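PDB 3LG0: ornithine aminotransferase from Plasmodium falciparum, which catalyses the pyridoxal-phosphate-dependent transfer of the delta-amino group of ornithine to 2-oxoglutarate, giving glutamate semialdehyde and glutamate. Local coordinates for residues Phe197-Val202 / Val228-Asp233; Pro255-Leu260 / Ile274-Asp279. One frame throughout, in Å; residues are numbered along the deposited sequence.

How the contacts relate
Contact 1 and contact 2 lie in the same mixed sheet, their centres about 10 Å apart, and meet where strand 229-233 runs beside strand 257-260. Among the bonds along that boundary are probable ones from A232 N to V257 O, 2.9 Å, and from F230 N to D256 OD2, 2.8 Å; a backbone bond also joins A232 with L259. P255 packs there too, its CG 3.5 Å from A232 CB. Contact 1 is a parallel pairing and contact 2 an antiparallel one, so the chain direction reverses within contact 2. Both approach K262, the probable cofactor-bearing lysine, here without pyridoxal phosphate: the side chains of D233 and L260 each lie about 8 Å from its side chain.

Contact 1 of 2, residues Phe197-Val202 / Val228-Asp233; sequences FIVEPV and VLFVAD
V228 opens the contact just before its strand, directing methyl CG1 at the start of segment 197-202, 3.7 Å from F197 N. That same amide donates to L229 O at 2.8 Å, with an N-H...O angle of 170°. L229 takes part through its backbone, while the end of its side chain turns from segment 197-202.

F230 brings the edge of its ring to V199: CE1 lies 3.9 Å from methyl CG1, which is near the ring plane rather than over a face. V199 places this methyl between its backbone N and carbonyl carbon (chi1 68°), while its CB lies over one face of the F197 ring, off toward the rim.

On the other face of the sheet, V231 and I198 stand side by side and point the same way. Their side chains come closest at V231 CB and I198 CG1, 3.6 Å, and both methyls of V231 border the isoleucine as well. V231 bonds in both directions through its backbone, N to F197 O and O to V199 N, each 2.9 Å, the alternation expected of parallel strands; A232 follows in register with V199.

D233 N completes the series on V199 O, approaching from above the carbonyl plane. D233 O is bordered by P201 CD at 3.1 Å and accepts a bond from a water that also donates to E200 OE1. The carboxylates are held separately: E200 OE2 by N146 and G204 N, D233 OD1 by V235 N.

Helix 215-226 links the two strands in a beta-alpha-beta crossover. It covers the F197, V199 and F230 face through F216 and V219, whereas Y120 and C123 of helix 112-129 lie against I198 and V231 respectively, and strand 139-143 continues the sheet beyond strand 194-199.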
ATOM      1  N   PHE A 197     -19.307   4.061  14.616  1.00 33.19           N
ATOM      2  CA  PHE A 197     -19.277   5.408  14.076  1.00 34.29           C
ATOM      3  C   PHE A 197     -17.806   5.745  13.802  1.00 35.12           C
ATOM      4  O   PHE A 197     -16.990   5.816  14.729  1.00 29.73           O
ATOM      5  CB  PHE A 197     -19.863   6.389  15.092  1.00 27.27           C
ATOM      6  CG  PHE A 197     -19.815   7.830  14.659  1.00 34.76           C
ATOM      7  CD1 PHE A 197     -20.191   8.198  13.381  1.00 34.67           C
ATOM      8  CD2 PHE A 197     -19.421   8.817  15.546  1.00 35.93           C
ATOM      9  CE1 PHE A 197     -20.155   9.527  12.987  1.00 38.91           C
ATOM     10  CE2 PHE A 197     -19.383  10.147  15.159  1.00 40.20           C
ATOM     11  CZ  PHE A 197     -19.756  10.502  13.875  1.00 35.49           C
ATOM     12  N   ILE A 198     -17.470   5.937  12.529  1.00 32.03           N
ATOM     13  CA  ILE A 198     -16.089   6.266  12.155  1.00 35.78           C
ATOM     14  C   ILE A 198     -15.999   7.737  11.759  1.00 33.05           C
ATOM     15  O   ILE A 198     -16.729   8.204  10.887  1.00 35.02           O
ATOM     16  CB  ILE A 198     -15.564   5.342  11.048  1.00 31.56           C
ATOM     17  CG1 ILE A 198     -15.765   3.882  11.466  1.00 29.85           C
ATOM     18  CG2 ILE A 198     -14.101   5.637  10.778  1.00 31.59           C
ATOM     19  CD1 ILE A 198     -15.415   2.844  10.432  1.00 26.43           C
ATOM     20  N   VAL A 199     -15.129   8.463  12.439  1.00 32.38           N
ATOM     21  CA  VAL A 199     -15.130   9.914  12.349  1.00 34.17           C
ATOM     22  C   VAL A 199     -13.727  10.488  12.566  1.00 33.05           C
ATOM     23  O   VAL A 199     -12.918   9.916  13.302  1.00 27.84           O
ATOM     24  CB  VAL A 199     -16.088  10.512  13.401  1.00 35.06           C
ATOM     25  CG1 VAL A 199     -15.538  10.269  14.773  1.00 21.97           C
ATOM     26  CG2 VAL A 199     -16.309  11.999  13.169  1.00 33.51           C
ATOM     27  N   GLU A 200     -13.467  11.630  11.926  1.00 31.16           N
ATOM     28  CA  GLU A 200     -12.204  12.353  12.017  1.00 34.27           C
ATOM     29  C   GLU A 200     -12.284  13.460  13.068  1.00 32.01           C
ATOM     30  O   GLU A 200     -13.260  14.198  13.098  1.00 35.34           O
ATOM     31  CB  GLU A 200     -11.909  13.013  10.672  1.00 36.72           C
ATOM     32  CG  GLU A 200     -11.088  12.210   9.680  1.00 39.46           C
ATOM     33  CD  GLU A 200     -10.398  13.120   8.658  1.00 61.64           C
ATOM     34  OE1 GLU A 200      -9.174  13.432   8.810  1.00 44.99           O
ATOM     35  OE2 GLU A 200     -11.112  13.559   7.725  1.00 48.26           O
ATOM     36  N   PRO A 201     -11.246  13.596  13.917  1.00 36.76           N
ATOM     37  CA  PRO A 201     -11.208  14.623  14.970  1.00 31.13           C
ATOM     38  C   PRO A 201     -11.294  16.039  14.395  1.00 45.74           C
ATOM     39  O   PRO A 201     -11.885  16.935  15.018  1.00 39.45           O
ATOM     40  CB  PRO A 201      -9.864  14.388  15.654  1.00 32.97           C
ATOM     41  CG  PRO A 201      -9.572  12.948  15.400  1.00 37.96           C
ATOM     42  CD  PRO A 201     -10.111  12.664  14.018  1.00 32.86           C
ATOM     43  N   VAL A 202     -10.676  16.246  13.235  1.00 40.38           N
ATOM     44  CA  VAL A 202     -11.023  17.376  12.363  1.00 32.97           C
ATOM     45  C   VAL A 202     -11.085  16.908  10.910  1.00 33.64           C
ATOM     46  O   VAL A 202     -10.254  16.110  10.466  1.00 35.76           O
ATOM     47  CB  VAL A 202     -10.145  18.654  12.576  1.00 35.67           C
ATOM     48  CG1 VAL A 202      -9.056  18.440  13.632  1.00 32.64           C
ATOM     49  CG2 VAL A 202      -9.586  19.186  11.254  1.00 31.49           C
ATOM     50  N   VAL A 228     -21.862   1.252  20.792  1.00 49.79           N
ATOM     51  CA  VAL A 228     -21.380   1.396  19.425  1.00 54.03           C
ATOM     52  C   VAL A 228     -19.894   1.717  19.451  1.00 42.06           C
ATOM     53  O   VAL A 228     -19.445   2.511  20.283  1.00 40.88           O
ATOM     54  CB  VAL A 228     -22.161   2.497  18.661  1.00 47.92           C
ATOM     55  CG1 VAL A 228     -21.356   3.013  17.475  1.00 44.11           C
ATOM     56  CG2 VAL A 228     -23.510   1.968  18.205  1.00 39.97           C
ATOM     57  N   LEU A 229     -19.132   1.079  18.566  1.00 36.30           N
ATOM     58  CA  LEU A 229     -17.709   1.371  18.471  1.00 38.86           C
ATOM     59  C   LEU A 229     -17.519   2.826  18.051  1.00 31.57           C
ATOM     60  O   LEU A 229     -18.064   3.258  17.041  1.00 37.26           O
ATOM     61  CB  LEU A 229     -17.013   0.418  17.492  1.00 36.83           C
ATOM     62  CG  LEU A 229     -16.881  -1.035  17.961  1.00 40.35           C
ATOM     63  CD1 LEU A 229     -16.120  -1.892  16.946  1.00 29.82           C
ATOM     64  CD2 LEU A 229     -16.195  -1.107  19.306  1.00 33.87           C
ATOM     65  N   PHE A 230     -16.796   3.578  18.870  1.00 30.03           N
ATOM     66  CA  PHE A 230     -16.382   4.932  18.545  1.00 37.86           C
ATOM     67  C   PHE A 230     -14.984   4.851  17.906  1.00 36.18           C
ATOM     68  O   PHE A 230     -13.965   4.728  18.608  1.00 28.45           O
ATOM     69  CB  PHE A 230     -16.398   5.793  19.826  1.00 33.52           C
ATOM     70  CG  PHE A 230     -15.652   7.101  19.719  1.00 37.44           C
ATOM     71  CD1 PHE A 230     -15.572   7.786  18.521  1.00 40.18           C
ATOM     72  CD2 PHE A 230     -15.053   7.657  20.837  1.00 34.89           C
ATOM     73  CE1 PHE A 230     -14.876   8.981  18.438  1.00 35.12           C
ATOM     74  CE2 PHE A 230     -14.366   8.852  20.764  1.00 44.39           C
ATOM     75  CZ  PHE A 230     -14.273   9.515  19.559  1.00 42.20           C
ATOM     76  N   VAL A 231     -14.957   4.886  16.569  1.00 34.37           N
ATOM     77  CA  VAL A 231     -13.699   4.825  15.805  1.00 30.45           C
ATOM     78  C   VAL A 231     -13.186   6.196  15.344  1.00 31.99           C
ATOM     79  O   VAL A 231     -13.844   6.880  14.559  1.00 33.76           O
ATOM     80  CB  VAL A 231     -13.845   3.945  14.561  1.00 33.42           C
ATOM     81  CG1 VAL A 231     -12.488   3.737  13.904  1.00 29.52           C
ATOM     82  CG2 VAL A 231     -14.469   2.601  14.932  1.00 35.15           C
ATOM     83  N   ALA A 232     -12.008   6.574  15.825  1.00 26.20           N
ATOM     84  CA  ALA A 232     -11.388   7.831  15.454  1.00 27.99           C
ATOM     85  C   ALA A 232     -10.349   7.633  14.355  1.00 34.22           C
ATOM     86  O   ALA A 232      -9.342   6.948  14.561  1.00 30.05           O
ATOM     87  CB  ALA A 232     -10.728   8.482  16.669  1.00 24.01           C
ATOM     88  N   ASP A 233     -10.586   8.259  13.207  1.00 29.74           N
ATOM     89  CA  ASP A 233      -9.627   8.267  12.115  1.00 26.38           C
ATOM     90  C   ASP A 233      -8.597   9.359  12.333  1.00 25.04           C
ATOM     91  O   ASP A 233      -8.873  10.527  12.083  1.00 31.77           O
ATOM     92  CB  ASP A 233     -10.344   8.524  10.789  1.00 30.10           C
ATOM     93  CG  ASP A 233      -9.395   8.495   9.596  1.00 39.86           C
ATOM     94  OD1 ASP A 233      -8.156   8.444   9.808  1.00 27.71           O
ATOM     95  OD2 ASP A 233      -9.892   8.518   8.448  1.00 46.48           O
TER
HETATM   96  O   HOH W   1      -7.253  12.276  10.536  1.00 31.76           O

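Contact 2 of 2, residues Pro255-Leu260 / Ile274-Asp279; sequences PDVILL and ILANDD
I274 divides its branches between two residues of the facing strand. Its CG1 runs alongside L259, pointing the same way, with L259 CD2 3.7 Å off; CG2, set anti to the backbone N (CG1 at chi1 -69°), passes at a slant over V257, 3.8 Å from methyl CG1. The other V257 methyl, CG2, faces A276 CB. Behind this face lies helix 112-129, whose A119 touches both I274 and L259.

L275 points to the opposite face. Its CD1 meets L260 CD1 at 3.7 Å, the two side chains crossing, and also borders I258 CB; F101 of helix 88-101 touches both leucines. These strands form a beta hairpin in which I258 and L275 are the hydrogen-bonded pair, I258 N to L275 O at 3.0 Å and L275 N to I258 O at 2.9 Å, both donors in the carbonyl plane. Strand 272-276 runs opposite to both its neighbours, 257-260 and 105-109, the antiparallel strand of the large-domain sheet in fold-type I PLP enzymes.

Beyond A276 the segments part, and a water bridges the two backbones, donating to D256 O and accepting from N277 N. N277, the residue just ahead of helix 278-281, accepts a bond at OD1 from D104 N.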
ATOM      1  N   PRO A 255     -11.158   6.971  22.150  1.00 42.57           N
ATOM      2  CA  PRO A 255     -11.947   6.159  21.216  1.00 33.01           C
ATOM      3  C   PRO A 255     -11.697   4.663  21.440  1.00 34.82           C
ATOM      4  O   PRO A 255     -10.642   4.300  21.978  1.00 28.68           O
ATOM      5  CB  PRO A 255     -11.424   6.605  19.839  1.00 35.93           C
ATOM      6  CG  PRO A 255     -10.784   7.936  20.088  1.00 40.36           C
ATOM      7  CD  PRO A 255     -10.194   7.839  21.456  1.00 39.60           C
ATOM      8  N   ASP A 256     -12.648   3.816  21.045  1.00 27.14           N
ATOM      9  CA  ASP A 256     -12.459   2.366  21.143  1.00 29.48           C
ATOM     10  C   ASP A 256     -11.427   1.892  20.124  1.00 42.00           C
ATOM     11  O   ASP A 256     -10.665   0.959  20.382  1.00 36.18           O
ATOM     12  CB  ASP A 256     -13.761   1.622  20.881  1.00 31.34           C
ATOM     13  CG  ASP A 256     -14.862   2.031  21.824  1.00 42.64           C
ATOM     14  OD1 ASP A 256     -14.725   1.774  23.037  1.00 48.96           O
ATOM     15  OD2 ASP A 256     -15.861   2.613  21.349  1.00 35.83           O
ATOM     16  N   VAL A 257     -11.419   2.543  18.961  1.00 34.94           N
ATOM     17  CA  VAL A 257     -10.541   2.163  17.867  1.00 25.78           C
ATOM     18  C   VAL A 257      -9.873   3.399  17.274  1.00 25.28           C
ATOM     19  O   VAL A 257     -10.528   4.404  17.006  1.00 32.34           O
ATOM     20  CB  VAL A 257     -11.329   1.413  16.781  1.00 27.41           C
ATOM     21  CG1 VAL A 257     -10.414   1.030  15.628  1.00 21.26           C
ATOM     22  CG2 VAL A 257     -12.020   0.158  17.376  1.00 28.02           C
ATOM     23  N   ILE A 258      -8.563   3.335  17.096  1.00 29.09           N
ATOM     24  CA  ILE A 258      -7.809   4.418  16.466  1.00 27.16           C
ATOM     25  C   ILE A 258      -7.211   3.959  15.137  1.00 29.00           C
ATOM     26  O   ILE A 258      -6.670   2.853  15.061  1.00 27.44           O
ATOM     27  CB  ILE A 258      -6.657   4.881  17.363  1.00 33.82           C
ATOM     28  CG1 ILE A 258      -7.185   5.366  18.710  1.00 32.00           C
ATOM     29  CG2 ILE A 258      -5.851   5.999  16.674  1.00 34.11           C
ATOM     30  CD1 ILE A 258      -7.801   6.734  18.665  1.00 34.04           C
ATOM     31  N   LEU A 259      -7.321   4.802  14.102  1.00 26.53           N
ATOM     32  CA  LEU A 259      -6.583   4.623  12.837  1.00 28.78           C
ATOM     33  C   LEU A 259      -5.396   5.601  12.740  1.00 28.66           C
ATOM     34  O   LEU A 259      -5.561   6.814  12.903  1.00 24.86           O
ATOM     35  CB  LEU A 259      -7.472   4.861  11.609  1.00 24.95           C
ATOM     36  CG  LEU A 259      -8.858   4.262  11.457  1.00 33.63           C
ATOM     37  CD1 LEU A 259      -9.226   4.263   9.971  1.00 27.23           C
ATOM     38  CD2 LEU A 259      -8.865   2.872  12.007  1.00 21.44           C
ATOM     39  N   LEU A 260      -4.216   5.080  12.428  1.00 21.14           N
ATOM     40  CA  LEU A 260      -3.025   5.906  12.270  1.00 19.15           C
ATOM     41  C   LEU A 260      -2.382   5.661  10.912  1.00 24.13           C
ATOM     42  O   LEU A 260      -2.551   4.593  10.323  1.00 21.03           O
ATOM     43  CB  LEU A 260      -1.992   5.580  13.356  1.00 20.76           C
ATOM     44  CG  LEU A 260      -2.317   5.846  14.831  1.00 25.22           C
ATOM     45  CD1 LEU A 260      -1.176   5.359  15.722  1.00 24.87           C
ATOM     46  CD2 LEU A 260      -2.550   7.331  15.054  1.00 23.06           C
ATOM     47  N   ILE A 274      -4.076   0.033  12.915  1.00 19.00           N
ATOM     48  CA  ILE A 274      -5.276   0.099  13.696  1.00 26.32           C
ATOM     49  C   ILE A 274      -4.945  -0.307  15.138  1.00 29.55           C
ATOM     50  O   ILE A 274      -4.290  -1.324  15.378  1.00 27.21           O
ATOM     51  CB  ILE A 274      -6.365  -0.807  13.112  1.00 26.45           C
ATOM     52  CG1 ILE A 274      -6.861  -0.249  11.784  1.00 32.69           C
ATOM     53  CG2 ILE A 274      -7.535  -0.913  14.057  1.00 22.36           C
ATOM     54  CD1 ILE A 274      -7.714  -1.248  10.996  1.00 30.61           C
ATOM     55  N   LEU A 275      -5.391   0.498  16.100  1.00 24.91           N
ATOM     56  CA  LEU A 275      -5.208   0.164  17.514  1.00 31.35           C
ATOM     57  C   LEU A 275      -6.565  -0.076  18.132  1.00 34.86           C
ATOM     58  O   LEU A 275      -7.514   0.683  17.896  1.00 29.57           O
ATOM     59  CB  LEU A 275      -4.546   1.306  18.273  1.00 26.53           C
ATOM     60  CG  LEU A 275      -3.127   1.704  17.924  1.00 33.06           C
ATOM     61  CD1 LEU A 275      -2.982   3.213  18.148  1.00 37.15           C
ATOM     62  CD2 LEU A 275      -2.135   0.924  18.776  1.00 28.18           C
ATOM     63  N   ALA A 276      -6.655  -1.115  18.945  1.00 30.56           N
ATOM     64  CA  ALA A 276      -7.911  -1.458  19.593  1.00 32.22           C
ATOM     65  C   ALA A 276      -7.602  -2.385  20.762  1.00 32.71           C
ATOM     66  O   ALA A 276      -6.515  -2.964  20.832  1.00 31.86           O
ATOM     67  CB  ALA A 276      -8.856  -2.130  18.589  1.00 22.05           C
ATOM     68  N   ASN A 277      -8.545  -2.520  21.684  1.00 30.19           N
ATOM     69  CA  ASN A 277      -8.362  -3.443  22.801  1.00 44.96           C
ATOM     70  C   ASN A 277      -8.777  -4.861  22.441  1.00 32.05           C
ATOM     71  O   ASN A 277      -9.404  -5.073  21.409  1.00 34.91           O
ATOM     72  CB  ASN A 277      -9.125  -2.951  24.024  1.00 31.36           C
ATOM     73  CG  ASN A 277      -8.488  -1.746  24.642  1.00 36.76           C
ATOM     74  OD1 ASN A 277      -7.261  -1.628  24.683  1.00 40.95           O
ATOM     75  ND2 ASN A 277      -9.314  -0.829  25.130  1.00 38.52           N
ATOM     76  N   ASP A 278      -8.439  -5.817  23.303  1.00 37.84           N
ATOM     77  CA  ASP A 278      -8.727  -7.239  23.041  1.00 37.27           C
ATOM     78  C   ASP A 278     -10.181  -7.563  22.676  1.00 31.33           C
ATOM     79  O   ASP A 278     -10.424  -8.350  21.764  1.00 38.63           O
ATOM     80  CB  ASP A 278      -8.258  -8.117  24.197  1.00 36.37           C
ATOM     81  CG  ASP A 278      -6.762  -8.339  24.188  1.00 44.93           C
ATOM     82  OD1 ASP A 278      -6.139  -8.141  23.129  1.00 50.79           O
ATOM     83  OD2 ASP A 278      -6.203  -8.719  25.233  1.00 53.87           O
ATOM     84  N   ASP A 279     -11.140  -6.943  23.354  1.00 29.69           N
ATOM     85  CA  ASP A 279     -12.545  -7.233  23.075  1.00 37.15           C
ATOM     86  C   ASP A 279     -12.977  -6.941  21.638  1.00 43.91           C
ATOM     87  O   ASP A 279     -13.868  -7.612  21.114  1.00 45.85           O
ATOM     88  CB  ASP A 279     -13.494  -6.570  24.088  1.00 42.32           C
ATOM     89  CG  ASP A 279     -13.262  -5.073  24.234  1.00 54.35           C
ATOM     90  OD1 ASP A 279     -12.098  -4.660  24.430  1.00 60.40           O
ATOM     91  OD2 ASP A 279     -14.254  -4.306  24.178  1.00 55.01           O
TER
HETATM   92  O   HOH W   2     -10.813  -1.196  21.811  1.00 39.10           O